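Local structure of carbohydrate binding protein (Flavobacterium johnsoniae, 3HZB) at residues T4-C9 and I38-I43; T12-G17 and L31-D36. The protein binds calcium ions through this betagamma-crystallin domain, one piece of a longer protein that is probably also carbohydrate-binding. One frame throughout, in Å; residues are numbered along the deposited sequence.

Interaction 1: residues T4-C9 and I38-I43. With CA (calcium ion), chain L; CA (calcium ion), chain K.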
ATOM      1  N   THR B   4       6.351  -7.007   0.578  1.00 14.35           N
ATOM      2  CA  THR B   4       7.778  -6.745   0.509  1.00 13.44           C
ATOM      3  C   THR B   4       8.166  -5.972   1.764  1.00 12.57           C
ATOM      4  O   THR B   4       7.519  -4.992   2.123  1.00 12.28           O
ATOM      5  CB  THR B   4       8.146  -5.920  -0.743  1.00 14.56           C
ATOM      6  OG1 THR B   4       7.747  -6.638  -1.919  1.00 15.69           O
ATOM      7  CG2 THR B   4       9.648  -5.687  -0.801  1.00 15.84           C
ATOM      8  N   VAL B   5       9.204  -6.440   2.447  1.00 12.06           N
ATOM      9  CA  VAL B   5       9.669  -5.778   3.657  1.00 12.01           C
ATOM     10  C   VAL B   5      10.999  -5.105   3.348  1.00 14.23           C
ATOM     11  O   VAL B   5      11.885  -5.712   2.745  1.00 14.97           O
ATOM     12  CB  VAL B   5       9.824  -6.785   4.814  1.00 12.58           C
ATOM     13  CG1 VAL B   5       8.465  -7.365   5.150  1.00 10.04           C
ATOM     14  CG2 VAL B   5      10.795  -7.906   4.427  1.00 12.82           C
ATOM     15  N   TYR B   6      11.130  -3.847   3.756  1.00 13.30           N
ATOM     16  CA  TYR B   6      12.343  -3.095   3.477  1.00 13.29           C
ATOM     17  C   TYR B   6      13.165  -2.767   4.704  1.00 12.76           C
ATOM     18  O   TYR B   6      12.632  -2.559   5.798  1.00 13.30           O
ATOM     19  CB  TYR B   6      12.010  -1.787   2.755  1.00 13.28           C
ATOM     20  CG  TYR B   6      11.278  -1.961   1.448  1.00 12.70           C
ATOM     21  CD1 TYR B   6       9.907  -2.209   1.428  1.00 15.03           C
ATOM     22  CD2 TYR B   6      11.951  -1.868   0.230  1.00 13.01           C
ATOM     23  CE1 TYR B   6       9.220  -2.357   0.233  1.00 14.41           C
ATOM     24  CE2 TYR B   6      11.269  -2.017  -0.980  1.00 14.67           C
ATOM     25  CZ  TYR B   6       9.904  -2.261  -0.966  1.00 15.35           C
ATOM     26  OH  TYR B   6       9.212  -2.416  -2.143  1.00 16.32           O
ATOM     27  N   LYS B   7      14.475  -2.700   4.494  1.00 12.87           N
ATOM     28  CA  LYS B   7      15.408  -2.386   5.558  1.00 12.22           C
ATOM     29  C   LYS B   7      15.225  -0.945   6.022  1.00 13.40           C
ATOM     30  O   LYS B   7      15.268  -0.678   7.204  1.00 10.75           O
ATOM     31  CB  LYS B   7      16.847  -2.592   5.078  1.00 12.77           C
ATOM     32  CG  LYS B   7      17.908  -2.395   6.161  1.00 13.90           C
ATOM     33  CD  LYS B   7      19.312  -2.537   5.576  1.00 15.46           C
ATOM     34  CE  LYS B   7      20.380  -2.466   6.658  1.00 17.02           C
ATOM     35  NZ  LYS B   7      20.379  -3.693   7.508  1.00 16.62           N
ATOM     36  N   ASP B   8      15.015  -0.020   5.091  1.00 12.92           N
ATOM     37  CA  ASP B   8      14.844   1.388   5.447  1.00 12.91           C
ATOM     38  C   ASP B   8      13.432   1.909   5.250  1.00 12.84           C
ATOM     39  O   ASP B   8      12.603   1.273   4.607  1.00 13.19           O
ATOM     40  CB  ASP B   8      15.792   2.268   4.624  1.00 12.16           C
ATOM     41  CG  ASP B   8      17.248   1.951   4.869  1.00 13.71           C
ATOM     42  OD1 ASP B   8      17.570   1.431   5.956  1.00 15.17           O
ATOM     43  OD2 ASP B   8      18.072   2.238   3.980  1.00 16.62           O
ATOM     44  N   CYS B   9      13.172   3.090   5.800  1.00 14.59           N
ATOM     45  CA  CYS B   9      11.871   3.723   5.655  1.00 16.04           C
ATOM     46  C   CYS B   9      11.706   4.175   4.208  1.00 16.54           C
ATOM     47  O   CYS B   9      12.678   4.227   3.458  1.00 16.09           O
ATOM     48  CB  CYS B   9      11.757   4.905   6.629  1.00 17.97           C
ATOM     49  SG  CYS B   9      11.356   4.308   8.302  1.00 22.96           S
ATOM     50  N   ILE B  38      13.670  -4.474   9.944  1.00 11.51           N
ATOM     51  CA  ILE B  38      12.660  -3.977   9.013  1.00 12.47           C
ATOM     52  C   ILE B  38      12.125  -2.600   9.410  1.00 12.63           C
ATOM     53  O   ILE B  38      11.889  -2.337  10.592  1.00 14.09           O
ATOM     54  CB  ILE B  38      11.493  -4.987   8.891  1.00 11.72           C
ATOM     55  CG1 ILE B  38      12.017  -6.295   8.289  1.00 15.83           C
ATOM     56  CG2 ILE B  38      10.381  -4.410   8.019  1.00 15.08           C
ATOM     57  CD1 ILE B  38      11.007  -7.440   8.296  1.00 16.28           C
ATOM     58  N   SER B  39      11.947  -1.721   8.421  1.00 13.14           N
ATOM     59  CA  SER B  39      11.446  -0.368   8.675  1.00 13.59           C
ATOM     60  C   SER B  39      10.227   0.055   7.862  1.00 13.29           C
ATOM     61  O   SER B  39       9.522   0.987   8.240  1.00 14.26           O
ATOM     62  CB  SER B  39      12.558   0.653   8.467  1.00 12.79           C
ATOM     63  OG  SER B  39      13.471   0.586   9.537  1.00 10.97           O
ATOM     64  N   SER B  40       9.988  -0.598   6.733  1.00 13.08           N
ATOM     65  CA  SER B  40       8.812  -0.269   5.935  1.00 12.96           C
ATOM     66  C   SER B  40       8.347  -1.511   5.192  1.00 13.59           C
ATOM     67  O   SER B  40       9.103  -2.479   5.051  1.00 13.73           O
ATOM     68  CB  SER B  40       9.098   0.891   4.959  1.00 13.55           C
ATOM     69  OG  SER B  40      10.079   0.573   3.991  1.00 14.83           O
ATOM     70  N   LEU B  41       7.095  -1.496   4.748  1.00 12.61           N
ATOM     71  CA  LEU B  41       6.535  -2.638   4.039  1.00 13.80           C
ATOM     72  C   LEU B  41       5.506  -2.248   2.999  1.00 12.33           C
ATOM     73  O   LEU B  41       4.713  -1.336   3.207  1.00 12.99           O
ATOM     74  CB  LEU B  41       5.823  -3.595   5.000  1.00 14.06           C
ATOM     75  CG  LEU B  41       6.428  -4.151   6.282  1.00 16.79           C
ATOM     76  CD1 LEU B  41       6.410  -3.096   7.379  1.00 14.48           C
ATOM     77  CD2 LEU B  41       5.590  -5.351   6.712  1.00 15.11           C
ATOM     78  N   ARG B  42       5.522  -2.955   1.877  1.00 13.17           N
ATOM     79  CA  ARG B  42       4.527  -2.735   0.842  1.00 14.28           C
ATOM     80  C   ARG B  42       3.627  -3.952   0.975  1.00 15.19           C
ATOM     81  O   ARG B  42       4.110  -5.077   1.111  1.00 13.64           O
ATOM     82  CB  ARG B  42       5.150  -2.722  -0.554  1.00 15.19           C
ATOM     83  CG  ARG B  42       5.815  -1.416  -0.953  1.00 15.04           C
ATOM     84  CD  ARG B  42       6.370  -1.531  -2.362  1.00 17.22           C
ATOM     85  NE  ARG B  42       7.160  -0.369  -2.757  1.00 18.26           N
ATOM     86  CZ  ARG B  42       6.651   0.772  -3.211  1.00 18.18           C
ATOM     87  NH1 ARG B  42       5.337   0.921  -3.336  1.00 18.06           N
ATOM     88  NH2 ARG B  42       7.462   1.770  -3.540  1.00 18.04           N
ATOM     89  N   ILE B  43       2.322  -3.737   0.966  1.00 15.85           N
ATOM     90  CA  ILE B  43       1.417  -4.865   1.072  1.00 16.32           C
ATOM     91  C   ILE B  43       0.333  -4.819   0.010  1.00 16.27           C
ATOM     92  O   ILE B  43      -0.448  -3.866  -0.080  1.00 14.79           O
ATOM     93  CB  ILE B  43       0.829  -4.969   2.503  1.00 18.71           C
ATOM     94  CG1 ILE B  43      -0.606  -5.476   2.453  1.00 19.48           C
ATOM     95  CG2 ILE B  43       0.991  -3.656   3.233  1.00 21.91           C
ATOM     96  CD1 ILE B  43      -1.182  -5.696   3.805  1.00 22.21           C
TER
HETATM   97 CA    CA L 107      15.747  -0.436   9.580  1.00 13.88          CA
HETATM   98 CA    CA K 117       0.013  -1.636  -1.798  1.00 17.07          CA
HETATM   99  O   HOH W   1      16.854   1.850   8.473  1.00 27.15           O
HETATM  100  O   HOH W   2       1.828  -3.525  -2.981  1.00 19.11           O
HETATM  101  O   HOH W   3      16.214   1.718  11.024  1.00 17.30           O
HETATM  102  O   HOH W   4      18.244  -1.063   9.928  1.00 16.08           O
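Thr-4 and Arg-42 pair as a hydrogen-bonded couple in antiparallel strands 4-6 and 40-43, whose axes come within 4.7 Å, with N-to-C directions 165° apart. Two straight backbone bonds join them, and Tyr-6 N continues the pattern to Ser-40 O. At Tyr-6 the pairing is interrupted by a classic beta bulge: Tyr-6 O takes a short bond from Ser-39 N (2.8 Å) and a weak one from Ser-40 N, so two residues face one.

On one face, Val-5 meets two neighbours. Its CG1 lies 3.8 Å from Leu-41 CD2, the two side chains pointing the same way, while its CB meets Ile-38 CD1 at 3.7 Å. The other face carries Tyr-6, whose ring edge receives Ser-40 O nearly in plane. Arg-42 runs extended from CG to NE past the far end of that ring, bringing NE within 3.0 Å of Tyr-6 OH in a weak, bent bond; the ring and guanidinium planes are 71° apart. Arg-42 NH1 is held more firmly by Asn-65 O of the second subunit, and Tyr-11 adds a cation-pi contact.

Set between its backbone N and carbonyl carbon (chi1 64°), Ser-40 OG donates to Asp-8 O at 2.7 Å, in the carbonyl plane, and ties the start of strand 40-43 to the chain just past the corner at Lys-7. The bulge leaves Ser-39 with a different task: its OG, 2.5 Å from a calcium ion, joins Lys-7 O, which lies 2.4 Å from the same metal. Ser-39 OG also hydrogen-bonds to Asn-76 OD1. Asp-37, Asp-77 and three waters complete the site. Lys-7 O and Ser-39 OG are close because both bind calcium, not each other, and the ion thus ties the bulge to the corner.

Interaction 2: residues T12-G17 and L31-D36; sequences TGFSGG and LGVLND. With CA (calcium ion), chain M.
Phe-14 reaches across to the Leu-31 to Val-33 turn, and its side chain can be traced outward as a worked case of an aromatic ring packed against backbone. From CB, the chain leaves with CG opposite the backbone N (chi1 -172°), a setting that carries the ring toward the turn. Phe-14 CD2 is the first ring atom to meet it, 3.7 Å from Gly-32 O. Next along the ring, Phe-14 CE2 lies 3.4 Å from Gly-32 O, with Val-33 CG2 more distant from Phe-14 CE2 at 4.4 Å. Phe-14 CE2 and, at the tip, Phe-14 CZ both lie 3.3 Å from Leu-31 O, and this carbonyl oxygen sits at the ring edge, in its plane, where it faces the slightly positive C-H rim. Phe-14 CZ also rests against Gly-32 CA, 3.9 Å away, a close fit made possible because Gly-32 carries no side chain.

The carbonyl of Leu-31 has a polar partner too: a water donates to Leu-31 O at 2.7 Å and to Ser-15 O as well, bridging two segments that share no direct hydrogen bond. Deeper in, Val-33 CG2 packs 3.8 Å from Gly-16 CA, where the bare glycine lets the methyl approach the strand, and Leu-31 CD1 leans on Gly-17 O.

Gly-32, with positive phi, completes a Schellman motif just after helix 25-29. The contact therefore brings the exit of that helix against strand 15-18 at the border of its sheet. Val-33 is also covered by Leu-28 of the helix and Val-5 of strand 3-6, before the loop runs on to Asp-36, a calcium ligand.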
ATOM      1  N   THR B  12      12.892   1.580   0.865  1.00 17.66           N
ATOM      2  CA  THR B  12      14.245   1.584   0.319  1.00 17.41           C
ATOM      3  C   THR B  12      15.119   0.653   1.157  1.00 16.44           C
ATOM      4  O   THR B  12      14.702   0.191   2.219  1.00 15.83           O
ATOM      5  CB  THR B  12      14.862   3.005   0.345  1.00 17.93           C
ATOM      6  OG1 THR B  12      14.915   3.481   1.694  1.00 20.41           O
ATOM      7  CG2 THR B  12      14.029   3.966  -0.494  1.00 18.93           C
ATOM      8  N   GLY B  13      16.330   0.384   0.679  1.00 16.22           N
ATOM      9  CA  GLY B  13      17.229  -0.500   1.401  1.00 15.12           C
ATOM     10  C   GLY B  13      16.957  -1.947   1.038  1.00 15.18           C
ATOM     11  O   GLY B  13      16.004  -2.234   0.317  1.00 16.36           O
ATOM     12  N   PHE B  14      17.789  -2.859   1.532  1.00 13.69           N
ATOM     13  CA  PHE B  14      17.621  -4.276   1.237  1.00 14.56           C
ATOM     14  C   PHE B  14      16.182  -4.718   1.463  1.00 15.17           C
ATOM     15  O   PHE B  14      15.600  -4.437   2.509  1.00 14.09           O
ATOM     16  CB  PHE B  14      18.533  -5.126   2.116  1.00 15.16           C
ATOM     17  CG  PHE B  14      18.546  -6.570   1.728  1.00 15.84           C
ATOM     18  CD1 PHE B  14      19.403  -7.024   0.734  1.00 16.58           C
ATOM     19  CD2 PHE B  14      17.658  -7.469   2.312  1.00 15.09           C
ATOM     20  CE1 PHE B  14      19.376  -8.356   0.322  1.00 18.06           C
ATOM     21  CE2 PHE B  14      17.622  -8.796   1.907  1.00 17.05           C
ATOM     22  CZ  PHE B  14      18.480  -9.242   0.911  1.00 17.81           C
ATOM     23  N   SER B  15      15.615  -5.424   0.492  1.00 15.11           N
ATOM     24  CA  SER B  15      14.238  -5.883   0.619  1.00 16.13           C
ATOM     25  C   SER B  15      14.082  -7.394   0.488  1.00 16.11           C
ATOM     26  O   SER B  15      14.887  -8.070  -0.158  1.00 17.01           O
ATOM     27  CB  SER B  15      13.359  -5.202  -0.430  1.00 17.04           C
ATOM     28  OG  SER B  15      13.725  -5.619  -1.732  1.00 16.95           O
ATOM     29  N   GLY B  16      13.025  -7.909   1.106  1.00 16.05           N
ATOM     30  CA  GLY B  16      12.731  -9.326   1.038  1.00 16.17           C
ATOM     31  C   GLY B  16      11.286  -9.492   0.601  1.00 15.27           C
ATOM     32  O   GLY B  16      10.406  -8.789   1.089  1.00 15.52           O
ATOM     33  N   GLY B  17      11.040 -10.411  -0.325  1.00 15.14           N
ATOM     34  CA  GLY B  17       9.686 -10.638  -0.795  1.00 16.35           C
ATOM     35  C   GLY B  17       9.044 -11.802  -0.064  1.00 17.35           C
ATOM     36  O   GLY B  17       9.651 -12.868   0.063  1.00 16.76           O
ATOM     37  N   LEU B  31      16.216 -15.146   3.357  1.00 15.45           N
ATOM     38  CA  LEU B  31      15.900 -14.158   2.328  1.00 15.63           C
ATOM     39  C   LEU B  31      16.853 -12.975   2.459  1.00 15.63           C
ATOM     40  O   LEU B  31      16.793 -12.032   1.671  1.00 15.77           O
ATOM     41  CB  LEU B  31      14.461 -13.655   2.488  1.00 15.83           C
ATOM     42  CG  LEU B  31      13.349 -14.692   2.341  1.00 16.55           C
ATOM     43  CD1 LEU B  31      12.002 -14.062   2.671  1.00 17.26           C
ATOM     44  CD2 LEU B  31      13.364 -15.237   0.920  1.00 17.95           C
ATOM     45  N   GLY B  32      17.721 -13.028   3.467  1.00 15.21           N
ATOM     46  CA  GLY B  32      18.674 -11.950   3.688  1.00 13.59           C
ATOM     47  C   GLY B  32      18.127 -10.857   4.593  1.00 14.24           C
ATOM     48  O   GLY B  32      18.802  -9.857   4.861  1.00 11.95           O
ATOM     49  N   VAL B  33      16.898 -11.048   5.063  1.00 12.81           N
ATOM     50  CA  VAL B  33      16.245 -10.087   5.945  1.00 13.32           C
ATOM     51  C   VAL B  33      16.732 -10.314   7.373  1.00 13.12           C
ATOM     52  O   VAL B  33      16.690 -11.436   7.877  1.00 13.18           O
ATOM     53  CB  VAL B  33      14.709 -10.245   5.881  1.00 13.74           C
ATOM     54  CG1 VAL B  33      14.036  -9.264   6.835  1.00 14.72           C
ATOM     55  CG2 VAL B  33      14.230 -10.012   4.453  1.00 14.69           C
ATOM     56  N   LEU B  34      17.184  -9.244   8.020  1.00 12.24           N
ATOM     57  CA  LEU B  34      17.716  -9.324   9.379  1.00 12.50           C
ATOM     58  C   LEU B  34      16.727  -9.074  10.508  1.00 12.55           C
ATOM     59  O   LEU B  34      15.671  -8.468  10.323  1.00 13.43           O
ATOM     60  CB  LEU B  34      18.878  -8.341   9.536  1.00 12.93           C
ATOM     61  CG  LEU B  34      20.145  -8.595   8.717  1.00 13.05           C
ATOM     62  CD1 LEU B  34      20.998  -7.332   8.690  1.00 13.69           C
ATOM     63  CD2 LEU B  34      20.923  -9.758   9.323  1.00 13.67           C
ATOM     64  N   ASN B  35      17.107  -9.545  11.690  1.00 12.87           N
ATOM     65  CA  ASN B  35      16.321  -9.383  12.902  1.00 12.01           C
ATOM     66  C   ASN B  35      16.352  -7.905  13.305  1.00 12.05           C
ATOM     67  O   ASN B  35      17.325  -7.212  13.008  1.00 14.13           O
ATOM     68  CB  ASN B  35      16.940 -10.227  14.016  1.00 12.24           C
ATOM     69  CG  ASN B  35      16.148 -10.165  15.298  1.00 13.10           C
ATOM     70  OD1 ASN B  35      16.652  -9.735  16.341  1.00 14.95           O
ATOM     71  ND2 ASN B  35      14.901 -10.598  15.231  1.00 10.63           N
ATOM     72  N   ASP B  36      15.293  -7.428  13.964  1.00 11.97           N
ATOM     73  CA  ASP B  36      15.219  -6.038  14.431  1.00 12.51           C
ATOM     74  C   ASP B  36      15.804  -5.103  13.385  1.00 11.45           C
ATOM     75  O   ASP B  36      16.683  -4.299  13.689  1.00 11.65           O
ATOM     76  CB  ASP B  36      16.012  -5.882  15.734  1.00 13.24           C
ATOM     77  CG  ASP B  36      15.414  -6.668  16.874  1.00 13.99           C
ATOM     78  OD1 ASP B  36      14.370  -7.300  16.644  1.00 12.76           O
ATOM     79  OD2 ASP B  36      15.976  -6.654  17.992  1.00 13.48           O
TER
HETATM   80 CA    CA M 108      12.605  -8.299  18.159  1.00 14.02          CA
HETATM   81  O   HOH W   5      15.723 -10.942  -0.536  1.00 25.01           O
HETATM   82  O   HOH W   6      14.629  -7.782  20.042  1.00 29.71           O
HETATM   83  O   HOH W   7      11.467  -6.613  19.864  1.00 16.69           O
HETATM   84  O   HOH W   8      12.691  -9.652  20.522  1.00 17.90           O

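In the fold
Interactions 1 and 2, with centres 8 Å apart, both reach one three-stranded sheet in which strand 3-6 lies between 15-18 and 40-43. Backbone bonds probably knit them together: Val-5 N to Gly-16 O at 3.0 Å and Lys-7 N to Phe-14 O at 2.9 Å. Val-33 touches both Val-5 and Ile-38, so the loop of interaction 2 packs on the apolar side of interaction 1. That loop supplies Asp-36 to one calcium site, with Gln-53, Lys-78 and Ser-80, and continues through Asp-37 into the site of Lys-7 and Ser-39. A third ion, bound by Ile-43 and Asp-67 of this chain and the same two residues of the second subunit, lies between the subunits.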